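PDB 2WUS: putative uncharacterized protein, which is RodZ, a membrane protein whose cytoplasmic helix-turn-helix domain, the part described here, resembles DNA-binding domains and packs against another protein in this complex. Local coordinates for residues A26-I40 / K55-L67. Residues are numbered along the deposited sequence; the frame is centred on the assembly and turned at random.
Sequences ASLFTNINPSKLKRI and KSYIKRYSEFLEL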
loop_
_atom_site.group_PDB
_atom_site.type_symbol
_atom_site.label_atom_id
_atom_site.label_comp_id
_atom_site.label_asym_id
_atom_site.label_seq_id
_atom_site.Cartn_x
_atom_site.Cartn_y
_atom_site.Cartn_z
ATOM N N ALA C 26 -31.463 -3.226 -3.618
ATOM C CA ALA C 26 -30.208 -3.094 -2.889
ATOM C C ALA C 26 -29.014 -3.492 -3.734
ATOM O O ALA C 26 -28.016 -2.788 -3.750
ATOM C CB ALA C 26 -30.238 -3.920 -1.629
ATOM N N SER C 27 -29.096 -4.619 -4.427
ATOM C CA SER C 27 -27.938 -5.103 -5.184
ATOM C C SER C 27 -27.580 -4.178 -6.346
ATOM O O SER C 27 -26.442 -4.195 -6.814
ATOM C CB SER C 27 -28.133 -6.548 -5.677
ATOM O OG SER C 27 -29.149 -6.629 -6.666
ATOM N N LEU C 28 -28.538 -3.375 -6.809
ATOM C CA LEU C 28 -28.300 -2.469 -7.937
ATOM C C LEU C 28 -27.598 -1.170 -7.539
ATOM O O LEU C 28 -26.963 -0.529 -8.370
ATOM C CB LEU C 28 -29.607 -2.153 -8.659
ATOM C CG LEU C 28 -30.136 -3.288 -9.534
ATOM C CD1 LEU C 28 -31.573 -3.007 -9.921
ATOM C CD2 LEU C 28 -29.244 -3.463 -10.753
ATOM N N PHE C 29 -27.706 -0.817 -6.258
ATOM C CA PHE C 29 -27.196 0.426 -5.694
ATOM C C PHE C 29 -25.825 0.224 -5.089
ATOM O O PHE C 29 -25.006 1.140 -5.079
ATOM C CB PHE C 29 -28.136 0.911 -4.599
ATOM C CG PHE C 29 -29.369 1.597 -5.114
ATOM C CD1 PHE C 29 -29.273 2.774 -5.844
ATOM C CD2 PHE C 29 -30.630 1.078 -4.849
ATOM C CE1 PHE C 29 -30.412 3.414 -6.310
ATOM C CE2 PHE C 29 -31.769 1.710 -5.314
ATOM C CZ PHE C 29 -31.654 2.881 -6.046
ATOM N N THR C 30 -25.596 -0.964 -4.542
ATOM C CA THR C 30 -24.267 -1.440 -4.167
ATOM C C THR C 30 -24.069 -2.632 -5.027
ATOM O O THR C 30 -24.786 -3.611 -4.848
ATOM C CB THR C 30 -24.262 -2.058 -2.774
ATOM O OG1 THR C 30 -25.564 -2.578 -2.469
ATOM C CG2 THR C 30 -23.781 -1.044 -1.700
ATOM N N ASN C 31 -23.113 -2.593 -5.938
ATOM C CA ASN C 31 -23.014 -3.634 -6.962
ATOM C C ASN C 31 -22.893 -5.070 -6.447
ATOM O O ASN C 31 -22.345 -5.952 -7.107
ATOM C CB ASN C 31 -21.861 -3.305 -7.890
ATOM C CG ASN C 31 -22.201 -2.201 -8.832
ATOM O OD1 ASN C 31 -21.849 -1.040 -8.616
ATOM N ND2 ASN C 31 -22.946 -2.542 -9.870
ATOM N N ILE C 32 -23.425 -5.299 -5.261
ATOM C CA ILE C 32 -23.442 -6.613 -4.659
ATOM C C ILE C 32 -24.346 -7.559 -5.440
ATOM O O ILE C 32 -24.763 -7.248 -6.553
ATOM C CB ILE C 32 -23.830 -6.505 -3.187
ATOM C CG1 ILE C 32 -23.126 -5.278 -2.581
ATOM C CG2 ILE C 32 -23.487 -7.780 -2.440
ATOM C CD1 ILE C 32 -22.285 -5.561 -1.334
ATOM N N ASN C 33 -24.611 -8.724 -4.884
ATOM C CA ASN C 33 -25.418 -9.706 -5.577
ATOM C C ASN C 33 -26.476 -10.199 -4.608
ATOM O O ASN C 33 -26.146 -10.666 -3.531
ATOM C CB ASN C 33 -24.531 -10.831 -6.148
ATOM C CG ASN C 33 -25.323 -11.895 -6.928
ATOM O OD1 ASN C 33 -25.987 -12.755 -6.331
ATOM N ND2 ASN C 33 -25.222 -11.860 -8.264
ATOM N N PRO C 34 -27.754 -10.112 -4.996
ATOM C CA PRO C 34 -28.776 -10.421 -3.996
ATOM C C PRO C 34 -28.428 -11.729 -3.272
ATOM O O PRO C 34 -28.678 -11.882 -2.071
ATOM C CB PRO C 34 -30.039 -10.541 -4.833
ATOM C CG PRO C 34 -29.732 -9.735 -6.075
ATOM C CD PRO C 34 -28.317 -10.004 -6.349
ATOM N N SER C 35 -27.797 -12.646 -3.995
ATOM C CA SER C 35 -27.296 -13.882 -3.406
ATOM C C SER C 35 -26.417 -13.634 -2.166
ATOM O O SER C 35 -26.713 -14.128 -1.073
ATOM C CB SER C 35 -26.524 -14.668 -4.454
ATOM O OG SER C 35 -25.742 -15.671 -3.829
ATOM N N LYS C 36 -25.345 -12.862 -2.354
ATOM C CA LYS C 36 -24.437 -12.459 -1.271
ATOM C C LYS C 36 -25.126 -11.696 -0.123
ATOM O O LYS C 36 -24.903 -12.009 1.054
ATOM C CB LYS C 36 -23.268 -11.630 -1.827
ATOM C CG LYS C 36 -22.390 -12.356 -2.841
ATOM C CD LYS C 36 -20.929 -11.910 -2.750
ATOM C CE LYS C 36 -20.391 -11.419 -4.095
ATOM N NZ LYS C 36 -19.657 -12.464 -4.871
ATOM N N LEU C 37 -25.943 -10.694 -0.457
ATOM C CA LEU C 37 -26.736 -10.007 0.565
ATOM C C LEU C 37 -27.628 -10.986 1.351
ATOM O O LEU C 37 -27.717 -10.883 2.574
ATOM C CB LEU C 37 -27.561 -8.828 0.001
ATOM C CG LEU C 37 -26.937 -7.679 -0.817
ATOM C CD1 LEU C 37 -27.966 -6.642 -1.278
ATOM C CD2 LEU C 37 -25.850 -6.965 -0.083
ATOM N N LYS C 38 -28.283 -11.931 0.673
ATOM C CA LYS C 38 -29.148 -12.860 1.398
ATOM C C LYS C 38 -28.334 -13.527 2.486
ATOM O O LYS C 38 -28.625 -13.394 3.674
ATOM C CB LYS C 38 -29.771 -13.925 0.489
ATOM C CG LYS C 38 -30.811 -14.814 1.204
ATOM C CD LYS C 38 -32.233 -14.650 0.624
ATOM C CE LYS C 38 -33.339 -14.559 1.703
ATOM N NZ LYS C 38 -33.587 -15.833 2.454
ATOM N N ARG C 39 -27.296 -14.231 2.067
ATOM C CA ARG C 39 -26.376 -14.868 2.999
ATOM C C ARG C 39 -26.001 -13.938 4.158
ATOM O O ARG C 39 -26.116 -14.307 5.322
ATOM C CB ARG C 39 -25.129 -15.371 2.252
ATOM C CG ARG C 39 -25.456 -16.212 1.006
ATOM C CD ARG C 39 -24.289 -17.088 0.592
ATOM N NE ARG C 39 -23.502 -17.474 1.762
ATOM C CZ ARG C 39 -22.374 -18.177 1.718
ATOM N NH1 ARG C 39 -21.733 -18.454 2.846
ATOM N NH2 ARG C 39 -21.883 -18.595 0.555
ATOM N N ILE C 40 -25.571 -12.725 3.842
ATOM C CA ILE C 40 -25.180 -11.769 4.878
ATOM C C ILE C 40 -26.276 -11.568 5.915
ATOM O O ILE C 40 -25.994 -11.417 7.112
ATOM C CB ILE C 40 -24.798 -10.415 4.269
ATOM C CG1 ILE C 40 -23.387 -10.496 3.684
ATOM C CG2 ILE C 40 -24.883 -9.322 5.304
ATOM C CD1 ILE C 40 -23.026 -9.309 2.853
ATOM N N LYS C 55 -15.537 -7.671 4.298
ATOM C CA LYS C 55 -15.593 -6.520 5.170
ATOM C C LYS C 55 -15.961 -5.292 4.358
ATOM O O LYS C 55 -16.330 -4.265 4.920
ATOM C CB LYS C 55 -14.269 -6.339 5.927
ATOM C CG LYS C 55 -14.053 -7.346 7.033
ATOM C CD LYS C 55 -12.572 -7.628 7.279
ATOM C CE LYS C 55 -11.841 -6.436 7.869
ATOM N NZ LYS C 55 -12.239 -6.130 9.277
ATOM N N SER C 56 -15.874 -5.401 3.033
ATOM C CA SER C 56 -16.201 -4.259 2.186
ATOM C C SER C 56 -17.680 -4.264 1.780
ATOM O O SER C 56 -18.272 -3.198 1.626
ATOM C CB SER C 56 -15.238 -4.125 0.986
ATOM O OG SER C 56 -15.724 -4.747 -0.200
ATOM N N TYR C 57 -18.278 -5.452 1.631
ATOM C CA TYR C 57 -19.726 -5.559 1.430
ATOM C C TYR C 57 -20.423 -4.986 2.653
ATOM O O TYR C 57 -21.358 -4.201 2.540
ATOM C CB TYR C 57 -20.193 -7.007 1.268
ATOM C CG TYR C 57 -19.584 -7.758 0.127
ATOM C CD1 TYR C 57 -19.294 -9.103 0.245
ATOM C CD2 TYR C 57 -19.294 -7.126 -1.067
ATOM C CE1 TYR C 57 -18.728 -9.796 -0.786
ATOM C CE2 TYR C 57 -18.731 -7.820 -2.116
ATOM C CZ TYR C 57 -18.451 -9.152 -1.960
ATOM O OH TYR C 57 -17.884 -9.841 -2.987
ATOM N N ILE C 58 -19.969 -5.409 3.825
ATOM C CA ILE C 58 -20.505 -4.918 5.083
ATOM C C ILE C 58 -20.445 -3.400 5.173
ATOM O O ILE C 58 -21.429 -2.752 5.552
ATOM C CB ILE C 58 -19.770 -5.547 6.280
ATOM C CG1 ILE C 58 -19.949 -7.064 6.224
ATOM C CG2 ILE C 58 -20.292 -4.979 7.584
ATOM C CD1 ILE C 58 -19.310 -7.798 7.337
ATOM N N LYS C 59 -19.294 -2.832 4.825
ATOM C CA LYS C 59 -19.149 -1.386 4.835
ATOM C C LYS C 59 -20.238 -0.833 3.923
ATOM O O LYS C 59 -21.112 -0.087 4.364
ATOM C CB LYS C 59 -17.746 -0.976 4.366
ATOM C CG LYS C 59 -17.410 0.524 4.506
ATOM C CD LYS C 59 -16.105 0.904 3.766
ATOM C CE LYS C 59 -15.922 2.428 3.624
ATOM N NZ LYS C 59 -14.995 2.814 2.503
ATOM N N ARG C 60 -20.213 -1.278 2.669
ATOM C CA ARG C 60 -21.093 -0.787 1.609
ATOM C C ARG C 60 -22.583 -0.879 1.872
ATOM O O ARG C 60 -23.321 0.064 1.609
ATOM C CB ARG C 60 -20.775 -1.522 0.329
ATOM C CG ARG C 60 -19.445 -1.144 -0.206
ATOM C CD ARG C 60 -19.420 -1.315 -1.686
ATOM N NE ARG C 60 -18.610 -2.469 -2.009
ATOM C CZ ARG C 60 -18.884 -3.312 -2.990
ATOM N NH1 ARG C 60 -18.080 -4.337 -3.208
ATOM N NH2 ARG C 60 -19.962 -3.128 -3.744
ATOM N N TYR C 61 -23.019 -2.038 2.343
ATOM C CA TYR C 61 -24.394 -2.243 2.764
ATOM C C TYR C 61 -24.737 -1.219 3.819
ATOM O O TYR C 61 -25.685 -0.465 3.672
ATOM C CB TYR C 61 -24.547 -3.628 3.375
ATOM C CG TYR C 61 -25.878 -4.287 3.111
ATOM C CD1 TYR C 61 -26.825 -3.691 2.290
ATOM C CD2 TYR C 61 -26.179 -5.522 3.675
ATOM C CE1 TYR C 61 -28.034 -4.308 2.046
ATOM C CE2 TYR C 61 -27.374 -6.144 3.435
ATOM C CZ TYR C 61 -28.300 -5.538 2.621
ATOM O OH TYR C 61 -29.504 -6.170 2.390
ATOM N N SER C 62 -23.951 -1.194 4.886
ATOM C CA SER C 62 -24.188 -0.273 5.993
ATOM C C SER C 62 -24.287 1.184 5.566
ATOM O O SER C 62 -25.063 1.934 6.133
ATOM C CB SER C 62 -23.085 -0.415 7.032
ATOM O OG SER C 62 -22.977 -1.759 7.443
ATOM N N GLU C 63 -23.480 1.585 4.592
ATOM C CA GLU C 63 -23.484 2.955 4.102
ATOM C C GLU C 63 -24.736 3.219 3.283
ATOM O O GLU C 63 -25.258 4.331 3.281
ATOM C CB GLU C 63 -22.255 3.215 3.231
ATOM C CG GLU C 63 -20.931 3.367 3.989
ATOM C CD GLU C 63 -19.778 3.784 3.070
ATOM O OE1 GLU C 63 -18.601 3.661 3.479
ATOM O OE2 GLU C 63 -20.053 4.232 1.933
ATOM N N PHE C 64 -25.196 2.185 2.578
ATOM C CA PHE C 64 -26.418 2.240 1.778
ATOM C C PHE C 64 -27.685 2.391 2.626
ATOM O O PHE C 64 -28.598 3.127 2.261
ATOM C CB PHE C 64 -26.530 0.990 0.907
ATOM C CG PHE C 64 -27.872 0.822 0.256
ATOM C CD1 PHE C 64 -28.336 1.755 -0.666
ATOM C CD2 PHE C 64 -28.669 -0.273 0.560
ATOM C CE1 PHE C 64 -29.562 1.609 -1.260
ATOM C CE2 PHE C 64 -29.913 -0.431 -0.037
ATOM C CZ PHE C 64 -30.355 0.510 -0.948
ATOM N N LEU C 65 -27.740 1.662 3.737
ATOM C CA LEU C 65 -28.791 1.816 4.738
ATOM C C LEU C 65 -28.331 2.872 5.743
ATOM O O LEU C 65 -27.237 3.406 5.625
ATOM C CB LEU C 65 -29.051 0.477 5.426
ATOM C CG LEU C 65 -29.285 -0.710 4.477
ATOM C CD1 LEU C 65 -29.384 -2.028 5.235
ATOM C CD2 LEU C 65 -30.513 -0.509 3.609
ATOM N N GLU C 66 -29.146 3.197 6.730
ATOM C CA GLU C 66 -28.779 4.288 7.634
ATOM C C GLU C 66 -27.668 3.869 8.591
ATOM O O GLU C 66 -27.237 4.658 9.427
ATOM C CB GLU C 66 -30.011 4.764 8.431
ATOM C CG GLU C 66 -29.820 6.051 9.252
ATOM C CD GLU C 66 -29.648 5.806 10.758
ATOM O OE1 GLU C 66 -29.114 6.701 11.453
ATOM O OE2 GLU C 66 -30.044 4.727 11.252
ATOM N N LEU C 67 -27.204 2.630 8.469
ATOM C CA LEU C 67 -26.409 2.011 9.534
ATOM C C LEU C 67 -25.045 2.663 9.820
ATOM O O LEU C 67 -24.489 3.352 8.962
ATOM C CB LEU C 67 -26.223 0.520 9.256
ATOM C CG LEU C 67 -27.262 -0.445 9.826
ATOM C CD1 LEU C 67 -28.322 0.322 10.574
ATOM C CD2 LEU C 67 -27.874 -1.288 8.706
#
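Leu37 CD2 sits over the middle of one face of the Tyr61 ring, 3.8 Å from its centroid and 6° off the normal, a CH-pi contact. Leu65 CD1 lies over the opposite face, toward the rim. Ile40 CG2 meets the ring edge near its plane. The Tyr61 hydroxyl is hydrogen-bonded to Glu41. The rings of Phe64 and Phe29 are nearly parallel, with planes at 23°, but are slid apart and barely overlap. Phe64 CE2 also meets Ala26 CB at 3.8 Å. With CG anti to the backbone N (chi1 169°), the Phe64 ring reaches helix 23-29. Ile32 CD1 packs obliquely against the Tyr57 ring and also lies over one face of the Arg60 guanidinium, offset toward the rim, while Asn31 N lies at its edge, in plane. Lys36 crosses Tyr57 obliquely, its CD and CE near CE1, CZ and the hydroxyl, which bonds to Asp49. Arg60 NH1 reaches the backbone of the other protein's chain. Thr30 CG2 rests on Arg60 CB at 3.7 Å, while Thr30 OG1 donates to Ala26 O. No hydrogen bond crosses between the segments, so the contact is chiefly apolar packing. The axes of 34-40 and 55-64 cross at nearly a right angle. Helices 23-29 and 34-42, joined by the turn at 30-33, form the helix-turn-helix pair, with helix 51-64 packed against them, as in the Cro/C1-type family.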